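Local coordinates for transcriptional repressor (Vibrio fischeri, PDB 3KV1), which probably represses transcription by binding DNA, under the control of a sugar-like effector held by the putative sugar-binding domain crystallised here, at residues A[103-108]-A[113-118]. Residues are numbered along the deposited sequence; the frame is centred on the assembly and turned at random. Where two conformers were deposited one is given.
Sequences ICRRLA and GSSETL
Ala108 and Gly113 face each other across the connection between helix 100-111 and strand 114-116, which runs back nearly antiparallel to the helix, the axes of 103-108 and 114-116 making an angle of 164° and approaching to 6.9 Å. Gly113 N donates to Ala108 O at 3.0 Å, with the N-H bent to 137°. A water donates both to this carbonyl oxygen and to Gly113 O, bridging the two backbones.

Ala108 and Ser115 form the middle of the interface. The Ala108 methyl lies against the strand backbone, with CB 3.6 Å from Ser114 C and equally close to Gly113 O. One turn back along the helix, Cys104 CB meets Ser115 CB side by side at 3.7 Å, while the Cys104 side chain also packs on Phe84 and Val61 of the neighbouring strands. With chi1 at 60°, Ser115 OG sits between its own backbone N and carbonyl carbon and comes to 3.5 Å from Arg105 CG, beside the aliphatic root of that arginine. The Arg105 chain bends at chi2 and chi3 before its guanidinium forms a salt bridge with Asp101 through NH1 and a hydrogen bond through NH2 to Ser115 O of the second subunit; the reciprocal bond ties Ser115 O here to Arg105 of that subunit. Thr117 OG1 accepts from a second water, which has a weak link to Arg105 NH1.

Strand 114-116 pairs in parallel with strand 83-86, and helix 100-111 links the two, the beta-alpha-beta crossover of a Rossmann-like alpha/beta domain. Within this chain, strand 114-116 forms the edge of the sheet, pairing with 83-86 alone, and the helix and strand both contribute to the dimer interface.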
loop_
_atom_site.group_PDB
_atom_site.type_symbol
_atom_site.label_atom_id
_atom_site.label_comp_id
_atom_site.label_asym_id
_atom_site.label_seq_id
_atom_site.Cartn_x
_atom_site.Cartn_y
_atom_site.Cartn_z
ATOM N N ILE A 103 7.059 -6.130 3.229
ATOM C CA ILE A 103 7.225 -7.512 3.660
ATOM C C ILE A 103 6.083 -8.393 3.141
ATOM O O ILE A 103 6.338 -9.483 2.631
ATOM C CB ILE A 103 7.336 -7.619 5.181
ATOM C CG1 ILE A 103 8.574 -6.801 5.654
ATOM C CG2 ILE A 103 7.458 -9.078 5.590
ATOM C CD1 ILE A 103 8.617 -6.618 7.229
ATOM N N CYS A 104 4.842 -7.909 3.221
ATOM C CA CYS A 104 3.715 -8.721 2.745
ATOM C C CYS A 104 3.865 -8.983 1.243
ATOM O O CYS A 104 3.591 -10.097 0.757
ATOM C CB CYS A 104 2.372 -7.992 2.958
ATOM S SG CYS A 104 1.875 -8.012 4.732
ATOM N N ARG A 105 4.275 -7.965 0.503
ATOM C CA ARG A 105 4.460 -8.164 -0.935
ATOM C C ARG A 105 5.506 -9.239 -1.245
ATOM O O ARG A 105 5.328 -10.077 -2.148
ATOM C CB ARG A 105 4.784 -6.823 -1.638
ATOM C CG ARG A 105 3.508 -5.982 -1.779
ATOM C CD ARG A 105 3.704 -4.468 -1.646
ATOM N NE ARG A 105 4.786 -3.942 -2.458
ATOM C CZ ARG A 105 5.180 -2.670 -2.435
ATOM N NH1 ARG A 105 4.574 -1.794 -1.636
ATOM N NH2 ARG A 105 6.178 -2.266 -3.213
ATOM N N ARG A 106 6.596 -9.216 -0.489
ATOM C CA ARG A 106 7.661 -10.213 -0.677
ATOM C C ARG A 106 7.214 -11.609 -0.255
ATOM O O ARG A 106 7.531 -12.595 -0.926
ATOM C CB ARG A 106 8.946 -9.785 0.065
ATOM C CG ARG A 106 9.545 -8.513 -0.548
ATOM C CD ARG A 106 11.057 -8.432 -0.363
ATOM N NE ARG A 106 11.432 -8.366 1.046
ATOM C CZ ARG A 106 11.523 -7.239 1.742
ATOM N NH1 ARG A 106 11.269 -6.074 1.152
ATOM N NH2 ARG A 106 11.870 -7.270 3.025
ATOM N N LEU A 107 6.496 -11.679 0.845
ATOM C CA LEU A 107 5.879 -12.945 1.284
ATOM C C LEU A 107 4.909 -13.487 0.227
ATOM O O LEU A 107 4.930 -14.660 -0.083
ATOM C CB LEU A 107 5.174 -12.774 2.616
ATOM C CG LEU A 107 6.058 -12.585 3.865
ATOM C CD1 LEU A 107 5.200 -12.190 5.069
ATOM C CD2 LEU A 107 6.860 -13.890 4.091
ATOM N N ALA A 108 4.039 -12.643 -0.320
ATOM C CA ALA A 108 3.129 -13.122 -1.354
ATOM C C ALA A 108 3.872 -13.692 -2.558
ATOM O O ALA A 108 3.477 -14.687 -3.161
ATOM C CB ALA A 108 2.137 -11.973 -1.782
ATOM N N GLY A 113 0.916 -16.245 -2.971
ATOM C CA GLY A 113 -0.433 -15.727 -2.734
ATOM C C GLY A 113 -0.616 -14.235 -3.011
ATOM O O GLY A 113 -0.130 -13.734 -4.023
ATOM N N SER A 114 -1.309 -13.518 -2.119
ATOM C CA SER A 114 -1.608 -12.112 -2.335
ATOM C C SER A 114 -1.307 -11.268 -1.120
ATOM O O SER A 114 -1.153 -11.799 -0.024
ATOM C CB SER A 114 -3.087 -11.930 -2.682
ATOM O OG SER A 114 -3.882 -12.371 -1.608
ATOM N N SER A 115 -1.239 -9.957 -1.298
ATOM C CA SER A 115 -1.015 -9.124 -0.121
ATOM C C SER A 115 -2.096 -8.075 -0.046
ATOM O O SER A 115 -2.653 -7.684 -1.077
ATOM C CB SER A 115 0.357 -8.469 -0.165
ATOM O OG SER A 115 0.464 -7.661 -1.302
ATOM N N GLU A 116 -2.342 -7.571 1.158
ATOM C CA GLU A 116 -3.425 -6.616 1.398
ATOM C C GLU A 116 -2.885 -5.424 2.207
ATOM O O GLU A 116 -2.514 -5.556 3.382
ATOM C CB GLU A 116 -4.599 -7.307 2.101
ATOM C CG GLU A 116 -5.185 -8.450 1.260
ATOM C CD GLU A 116 -6.356 -9.215 1.893
ATOM O OE1 GLU A 116 -6.902 -8.788 2.934
ATOM O OE2 GLU A 116 -6.737 -10.262 1.319
ATOM N N THR A 117 -2.821 -4.267 1.556
ATOM C CA THR A 117 -2.173 -3.084 2.153
ATOM C C THR A 117 -3.089 -2.377 3.163
ATOM O O THR A 117 -4.312 -2.326 2.971
ATOM C CB THR A 117 -1.759 -2.102 1.026
ATOM O OG1 THR A 117 -0.733 -2.724 0.240
ATOM C CG2 THR A 117 -1.228 -0.778 1.603
ATOM N N LEU A 118 -2.501 -1.875 4.252
ATOM C CA LEU A 118 -3.230 -0.977 5.148
ATOM C C LEU A 118 -2.955 0.426 4.615
ATOM O O LEU A 118 -1.795 0.858 4.636
ATOM C CB LEU A 118 -2.737 -1.160 6.593
ATOM C CG LEU A 118 -3.487 -0.344 7.649
ATOM C CD1 LEU A 118 -4.977 -0.681 7.696
ATOM C CD2 LEU A 118 -2.841 -0.621 9.013
HETATM O O HOH W 1 1.178 -2.046 -1.580
HETATM O O HOH W 2 1.819 -14.163 -5.858
#